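Local coordinates for N-acetylmuramoyl-L-alanine amidase (Mycolicibacterium smegmatis, PDB 7AGM), which probably hydrolyses the amide bond between N-acetylmuramic acid and L-alanine in peptidoglycan, as a zinc-dependent amidase of the Amidase_3 family, at residues 16-22 against 78-84; 5-9 against 70-74. All blocks are in the same frame, centred on the assembly; numbering follows the deposited sequence.

Interaction 1 of 2, residues 16-22 against 78-84; sequences GHNGAND and RGNDNAL. With ZN (zinc ion), chain C.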
ATOM      1  N   GLY A  16      -0.382   3.492   5.224  1.00 13.66           N
ATOM      2  CA  GLY A  16       0.503   2.907   6.217  1.00 14.14           C
ATOM      3  C   GLY A  16       0.782   3.846   7.380  1.00 14.47           C
ATOM      4  O   GLY A  16       0.854   5.072   7.221  1.00 14.33           O
ATOM      5  N   HIS A  17       0.915   3.246   8.568  1.00 15.77           N
ATOM      6  CA  HIS A  17       1.369   3.874   9.806  1.00 17.54           C
ATOM      7  C   HIS A  17       0.293   4.747  10.434  1.00 20.59           C
ATOM      8  O   HIS A  17      -0.832   4.787   9.932  1.00 19.36           O
ATOM      9  CB  HIS A  17       2.713   4.584   9.607  1.00 16.89           C
ATOM     10  CG  HIS A  17       3.722   3.714   8.933  1.00 16.47           C
ATOM     11  ND1 HIS A  17       4.438   2.748   9.608  1.00 16.80           N
ATOM     12  CD2 HIS A  17       4.091   3.619   7.634  1.00 16.35           C
ATOM     13  CE1 HIS A  17       5.224   2.112   8.756  1.00 15.40           C
ATOM     14  NE2 HIS A  17       5.025   2.613   7.551  1.00 15.36           N
ATOM     15  N   ASN A  18       0.614   5.413  11.547  1.00 27.47           N
ATOM     16  CA  ASN A  18      -0.337   6.234  12.285  1.00 36.26           C
ATOM     17  C   ASN A  18       0.139   7.677  12.307  1.00 28.03           C
ATOM     18  O   ASN A  18       1.340   7.952  12.240  1.00 27.56           O
ATOM     19  CB  ASN A  18      -0.440   5.825  13.764  1.00 55.56           C
ATOM     20  CG  ASN A  18      -0.660   4.344  13.968  1.00 75.47           C
ATOM     21  OD1 ASN A  18      -1.391   3.691  13.223  1.00 38.51           O
ATOM     22  ND2 ASN A  18      -0.039   3.808  15.013  1.00 31.26           N
ATOM     23  N   GLY A  19      -0.817   8.598  12.460  1.00 29.83           N
ATOM     24  CA  GLY A  19      -0.474   9.998  12.633  1.00 38.98           C
ATOM     25  C   GLY A  19       0.113  10.325  13.989  1.00 26.95           C
ATOM     26  O   GLY A  19       0.716  11.390  14.153  1.00 39.94           O
ATOM     27  N   ALA A  20      -0.064   9.440  14.969  1.00 26.40           N
ATOM     28  CA  ALA A  20       0.584   9.578  16.261  1.00 36.26           C
ATOM     29  C   ALA A  20       0.775   8.189  16.847  1.00 57.79           C
ATOM     30  O   ALA A  20       0.009   7.267  16.551  1.00 40.65           O
ATOM     31  CB  ALA A  20      -0.234  10.452  17.213  1.00 27.17           C
ATOM     32  N   ASN A  21       1.809   8.043  17.672  1.00 56.94           N
ATOM     33  CA  ASN A  21       2.149   6.755  18.258  1.00 35.86           C
ATOM     34  C   ASN A  21       2.306   6.887  19.765  1.00 40.25           C
ATOM     35  O   ASN A  21       2.664   7.949  20.280  1.00 46.98           O
ATOM     36  CB  ASN A  21       3.437   6.177  17.661  1.00 41.05           C
ATOM     37  CG  ASN A  21       3.296   5.844  16.194  1.00 60.32           C
ATOM     38  OD1 ASN A  21       2.781   4.785  15.831  1.00 37.73           O
ATOM     39  ND2 ASN A  21       3.752   6.750  15.339  1.00 42.92           N
ATOM     40  N   ASP A  22       2.019   5.791  20.469  1.00 53.63           N
ATOM     41  CA  ASP A  22       2.258   5.724  21.906  1.00 41.82           C
ATOM     42  C   ASP A  22       2.992   4.435  22.259  1.00 58.26           C
ATOM     43  O   ASP A  22       3.540   3.765  21.377  1.00 51.30           O
ATOM     44  CB  ASP A  22       0.952   5.858  22.706  1.00 69.49           C
ATOM     45  CG  ASP A  22       0.047   4.627  22.597  1.00 52.23           C
ATOM     46  OD1 ASP A  22       0.282   3.731  21.752  1.00 57.72           O
ATOM     47  OD2 ASP A  22      -0.926   4.562  23.373  1.00 58.59           O
ATOM     48  N   ARG A  78      -7.782   3.723   8.598  1.00 18.00           N
ATOM     49  CA  ARG A  78      -7.733   4.749   9.627  1.00 18.32           C
ATOM     50  C   ARG A  78      -8.447   5.981   9.103  1.00 19.50           C
ATOM     51  O   ARG A  78      -8.626   6.153   7.894  1.00 19.47           O
ATOM     52  CB  ARG A  78      -6.295   5.072  10.054  1.00 18.17           C
ATOM     53  CG  ARG A  78      -5.389   5.574   8.941  1.00 17.98           C
ATOM     54  CD  ARG A  78      -4.037   5.904   9.547  1.00 17.70           C
ATOM     55  NE  ARG A  78      -2.920   6.079   8.620  1.00 17.70           N
ATOM     56  CZ  ARG A  78      -2.266   7.226   8.425  1.00 17.92           C
ATOM     57  NH1 ARG A  78      -2.655   8.344   9.039  1.00 18.66           N
ATOM     58  NH2 ARG A  78      -1.216   7.256   7.615  1.00 16.68           N
ATOM     59  N   GLY A  79      -8.840   6.848  10.037  1.00 21.24           N
ATOM     60  CA  GLY A  79      -9.703   7.966   9.717  1.00 22.60           C
ATOM     61  C   GLY A  79      -9.116   9.335   9.988  1.00 23.90           C
ATOM     62  O   GLY A  79      -9.818  10.342   9.852  1.00 25.89           O
ATOM     63  N   ASN A  80      -7.843   9.395  10.370  1.00 23.51           N
ATOM     64  CA  ASN A  80      -7.164  10.667  10.592  1.00 23.56           C
ATOM     65  C   ASN A  80      -5.662  10.451  10.448  1.00 22.42           C
ATOM     66  O   ASN A  80      -5.186   9.327  10.261  1.00 21.65           O
ATOM     67  CB  ASN A  80      -7.492  11.250  11.970  1.00 24.74           C
ATOM     68  CG  ASN A  80      -7.058  10.341  13.104  1.00 26.21           C
ATOM     69  OD1 ASN A  80      -5.874  10.003  13.239  1.00 27.18           O
ATOM     70  ND2 ASN A  80      -8.014   9.943  13.934  1.00 42.71           N
ATOM     71  N   ASP A  81      -4.915  11.546  10.571  1.00 22.72           N
ATOM     72  CA  ASP A  81      -3.462  11.535  10.480  1.00 22.30           C
ATOM     73  C   ASP A  81      -2.836  12.203  11.701  1.00 23.23           C
ATOM     74  O   ASP A  81      -1.731  12.740  11.622  1.00 23.44           O
ATOM     75  CB  ASP A  81      -2.993  12.198   9.183  1.00 21.13           C
ATOM     76  CG  ASP A  81      -1.523  11.966   8.906  1.00 21.82           C
ATOM     77  OD1 ASP A  81      -1.072  10.822   9.101  1.00 22.52           O
ATOM     78  OD2 ASP A  81      -0.822  12.922   8.498  1.00 22.50           O
ATOM     79  N   ASN A  82      -3.521  12.165  12.846  1.00 24.99           N
ATOM     80  CA  ASN A  82      -2.974  12.800  14.041  1.00 24.22           C
ATOM     81  C   ASN A  82      -3.202  11.994  15.316  1.00 34.39           C
ATOM     82  O   ASN A  82      -2.996  12.534  16.412  1.00 29.54           O
ATOM     83  CB  ASN A  82      -3.503  14.237  14.210  1.00 25.37           C
ATOM     84  CG  ASN A  82      -4.996  14.285  14.485  1.00 29.27           C
ATOM     85  OD1 ASN A  82      -5.714  13.313  14.262  1.00 30.20           O
ATOM     86  ND2 ASN A  82      -5.470  15.424  14.981  1.00 36.22           N
ATOM     87  N   ALA A  83      -3.601  10.729  15.219  1.00 23.26           N
ATOM     88  CA  ALA A  83      -3.859   9.917  16.399  1.00 24.24           C
ATOM     89  C   ALA A  83      -3.475   8.471  16.108  1.00 23.76           C
ATOM     90  O   ALA A  83      -3.090   8.119  14.988  1.00 22.69           O
ATOM     91  CB  ALA A  83      -5.320  10.058  16.842  1.00 24.18           C
ATOM     92  N   LEU A  84      -3.583   7.628  17.133  1.00 24.52           N
ATOM     93  CA  LEU A  84      -3.246   6.220  16.985  1.00 26.56           C
ATOM     94  C   LEU A  84      -4.123   5.563  15.923  1.00 26.62           C
ATOM     95  O   LEU A  84      -5.290   5.918  15.742  1.00 27.77           O
ATOM     96  CB  LEU A  84      -3.430   5.491  18.317  1.00 29.19           C
ATOM     97  CG  LEU A  84      -2.394   5.765  19.405  1.00 49.55           C
ATOM     98  CD1 LEU A  84      -2.842   5.147  20.716  1.00 73.83           C
ATOM     99  CD2 LEU A  84      -1.040   5.220  18.991  1.00 47.40           C
TER
HETATM  100 ZN    ZN C 301       5.707   1.979   5.656  0.86 17.59          ZN
HETATM  101  O   HOH W   1      -3.254   8.356  12.394  1.00 34.64           O
HETATM  102  O   HOH W   2       7.600   1.968   6.662  1.00 45.81           O
HETATM  103  O   HOH W   3       6.261  -0.030   6.444  1.00 25.69           O
HETATM  104  O   HOH W   4       7.263   1.626   4.329  1.00 21.69           O
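Arg-78 reaches the Gly-16 and His-17 backbone beside the zinc site of this Amidase_3-family alpha/beta enzyme, where the loops after strands 10-15 and 73-76 meet. Its CG is wedged between its own N and carbonyl carbon (chi1 60°), and the chain then runs extended to NE. NH2 donates to Gly-16 O at 3.0 Å, well above the carbonyl plane, while His-17 O, bonded to Arg-91 NH2, sits over one guanidinium face as a close contact. NE bonds Pro-15 O, NH2 also His-53 O, and NH1 both Asn-80 O and, as a salt bridge nearly in the guanidinium plane, Asp-81 OD1 (2.9 Å), together fixing the arginine's rotation. His-53 ND1 and Ser-54 OG position Asp-81. The CB of His-17 points away from 78-84; its NE2 binds zinc at 2.1 Å beside Glu-52 and His-107, three waters complete the shell, and ND1 is held by Glu-41 O, which should orient the imidazole. Asn-80 OD1 accepts from Asn-82 N in an Asx turn, and Ala-20 N makes a weak bond to Ala-83 O. Leu-84 crosses Asp-22, whose OD1 is hydrogen-bonded to Ser-24 OG, at about a right angle, its CD1 3.3 Å from Asp-22 OD2.

Interaction 2 of 2, residues 5-9 against 70-74; sequences NIAGM and LGVRT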
ATOM      1  N   ASN A   5     -17.873  -2.554 -15.697  1.00 27.72           N
ATOM      2  CA  ASN A   5     -18.311  -3.551 -14.721  1.00 24.95           C
ATOM      3  C   ASN A   5     -17.474  -3.537 -13.444  1.00 22.26           C
ATOM      4  O   ASN A   5     -17.286  -4.575 -12.805  1.00 23.06           O
ATOM      5  CB  ASN A   5     -18.415  -4.960 -15.317  1.00 26.36           C
ATOM      6  CG  ASN A   5     -19.828  -5.506 -15.261  1.00 40.11           C
ATOM      7  OD1 ASN A   5     -20.292  -5.949 -14.212  1.00 49.42           O
ATOM      8  ND2 ASN A   5     -20.523  -5.465 -16.389  1.00 78.01           N
ATOM      9  N   ILE A   6     -16.979  -2.363 -13.047  1.00 19.29           N
ATOM     10  CA  ILE A   6     -16.269  -2.237 -11.780  1.00 17.63           C
ATOM     11  C   ILE A   6     -17.043  -1.465 -10.721  1.00 17.21           C
ATOM     12  O   ILE A   6     -16.718  -1.601  -9.532  1.00 17.40           O
ATOM     13  CB  ILE A   6     -14.836  -1.677 -11.919  1.00 18.31           C
ATOM     14  CG1 ILE A   6     -14.848  -0.215 -12.359  1.00 18.89           C
ATOM     15  CG2 ILE A   6     -14.018  -2.534 -12.858  1.00 18.38           C
ATOM     16  CD1 ILE A   6     -13.527   0.482 -12.100  1.00 19.96           C
ATOM     17  N   ALA A   7     -18.034  -0.659 -11.099  1.00 17.65           N
ATOM     18  CA  ALA A   7     -18.814   0.049 -10.094  1.00 17.00           C
ATOM     19  C   ALA A   7     -19.456  -0.957  -9.148  1.00 16.89           C
ATOM     20  O   ALA A   7     -19.868  -2.046  -9.556  1.00 17.17           O
ATOM     21  CB  ALA A   7     -19.880   0.918 -10.758  1.00 17.51           C
ATOM     22  N   GLY A   8     -19.480  -0.620  -7.867  1.00 16.28           N
ATOM     23  CA  GLY A   8     -19.999  -1.506  -6.853  1.00 16.21           C
ATOM     24  C   GLY A   8     -18.980  -2.452  -6.249  1.00 15.34           C
ATOM     25  O   GLY A   8     -19.223  -2.984  -5.160  1.00 15.60           O
ATOM     26  N   MET A   9     -17.852  -2.689  -6.924  1.00 14.72           N
ATOM     27  CA  MET A   9     -16.810  -3.508  -6.327  1.00 14.64           C
ATOM     28  C   MET A   9     -16.199  -2.784  -5.132  1.00 13.89           C
ATOM     29  O   MET A   9     -16.346  -1.569  -4.972  1.00 14.33           O
ATOM     30  CB  MET A   9     -15.764  -3.891  -7.379  1.00 15.58           C
ATOM     31  CG  MET A   9     -16.362  -4.769  -8.492  1.00 17.68           C
ATOM     32  SD  MET A   9     -15.179  -5.247  -9.771  1.00 19.50           S
ATOM     33  CE  MET A   9     -14.404  -6.688  -9.046  1.00 20.07           C
ATOM     34  N   LEU A  70     -15.466   6.622  -9.794  1.00 20.93           N
ATOM     35  CA  LEU A  70     -15.708   5.459 -10.641  1.00 20.16           C
ATOM     36  C   LEU A  70     -16.822   4.563 -10.103  1.00 20.10           C
ATOM     37  O   LEU A  70     -17.075   3.495 -10.675  1.00 21.40           O
ATOM     38  CB  LEU A  70     -14.415   4.650 -10.811  1.00 20.21           C
ATOM     39  CG  LEU A  70     -13.240   5.374 -11.480  1.00 21.00           C
ATOM     40  CD1 LEU A  70     -11.948   4.568 -11.356  1.00 21.91           C
ATOM     41  CD2 LEU A  70     -13.549   5.667 -12.943  1.00 22.26           C
ATOM     42  N   GLY A  71     -17.495   4.970  -9.029  1.00 18.60           N
ATOM     43  CA  GLY A  71     -18.541   4.148  -8.450  1.00 17.95           C
ATOM     44  C   GLY A  71     -18.042   2.980  -7.627  1.00 16.00           C
ATOM     45  O   GLY A  71     -18.837   2.095  -7.284  1.00 17.27           O
ATOM     46  N   VAL A  72     -16.753   2.947  -7.304  1.00 15.31           N
ATOM     47  CA  VAL A  72     -16.159   1.854  -6.539  1.00 14.71           C
ATOM     48  C   VAL A  72     -16.341   2.148  -5.053  1.00 14.85           C
ATOM     49  O   VAL A  72     -16.121   3.282  -4.604  1.00 16.22           O
ATOM     50  CB  VAL A  72     -14.672   1.680  -6.904  1.00 15.89           C
ATOM     51  CG1 VAL A  72     -13.997   0.696  -5.961  1.00 16.42           C
ATOM     52  CG2 VAL A  72     -14.533   1.203  -8.364  1.00 16.89           C
ATOM     53  N   ARG A  73     -16.780   1.140  -4.296  1.00 13.85           N
ATOM     54  CA  ARG A  73     -16.939   1.256  -2.853  1.00 13.20           C
ATOM     55  C   ARG A  73     -15.577   1.210  -2.184  1.00 13.72           C
ATOM     56  O   ARG A  73     -14.705   0.434  -2.587  1.00 15.01           O
ATOM     57  CB  ARG A  73     -17.755   0.079  -2.316  1.00 13.30           C
ATOM     58  CG  ARG A  73     -19.206   0.016  -2.765  1.00 13.72           C
ATOM     59  CD  ARG A  73     -19.872  -1.225  -2.167  1.00 15.10           C
ATOM     60  NE  ARG A  73     -21.328  -1.138  -2.087  1.00 16.10           N
ATOM     61  CZ  ARG A  73     -22.172  -1.796  -2.874  1.00 19.43           C
ATOM     62  NH1 ARG A  73     -21.714  -2.602  -3.833  1.00 21.11           N
ATOM     63  NH2 ARG A  73     -23.482  -1.648  -2.702  1.00 21.55           N
ATOM     64  N   THR A  74     -15.397   2.024  -1.148  1.00 13.66           N
ATOM     65  CA  THR A  74     -14.141   2.023  -0.415  1.00 14.07           C
ATOM     66  C   THR A  74     -14.382   2.023   1.088  1.00 14.61           C
ATOM     67  O   THR A  74     -15.421   2.477   1.589  1.00 15.77           O
ATOM     68  CB  THR A  74     -13.232   3.219  -0.785  1.00 16.59           C
ATOM     69  OG1 THR A  74     -13.883   4.451  -0.449  1.00 18.02           O
ATOM     70  CG2 THR A  74     -12.886   3.218  -2.275  1.00 17.83           C
TER
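Ile-6 and Val-72 lean together at an oblique angle, the tip of one against a branch of the other: Ile-6 CD1 lies 3.9 Å from Val-72 CG2. The isoleucine carries CG1 between its backbone N and carbonyl carbon (chi1 68°), which brings CD1 to the valine and, more loosely, to Leu-70 CD1. Val-72 sets its two methyls against different carbonyls, CG2 near Ile-6 O and CG1 3.4 Å from Met-9 O. Arg-73 works differently. Its extended chain lies along Gly-8, and NH1 meets Gly-8 O at 2.8 Å, edge-on and in the carbonyl plane on a lone pair. Residues 6-9 form a type II beta turn, closed by Met-9 N to Ile-6 O, with Gly-8 at the positive phi such a turn needs. Gly-8 N donates to O of Gly-71 (2.9 Å), just past the end of helix 52-69 in a Schellman motif, and Arg-73 N to Met-9 O. The CB of Met-9 points away from 70-74, and its side chain touches Leu-216 of helix 198-219, as do Ile-6 and Val-72. The pairing continues as Arg-73 bonds Val-11, starting the parallel register of strand 73-76 beside strand 10-15, with helix 52-69 packed on Val-72 through Leu-67.

Interactions 1 and 2 mark the two ends of one pair of neighbouring parallel strands, 10-15 and 73-76, the latter an outermost strand of the six-stranded sheet. Along the chain the order is 5-9, 16-22, 70-74, 78-84, so the segments alternate: each strand is entered at interaction 2 and left at interaction 1. Their centres lie about 27 Å apart, without direct touch. Helix 52-69 connects the strands in a beta-alpha-beta crossover and meets both contacts, its start near the zinc and its end just before Gly-71. The zinc site lies around the C-terminal strand ends, its ligands coming from a loop, a helix start and a strand; interaction 2, at the N-terminal ends, joins the strand pair to helix 198-219.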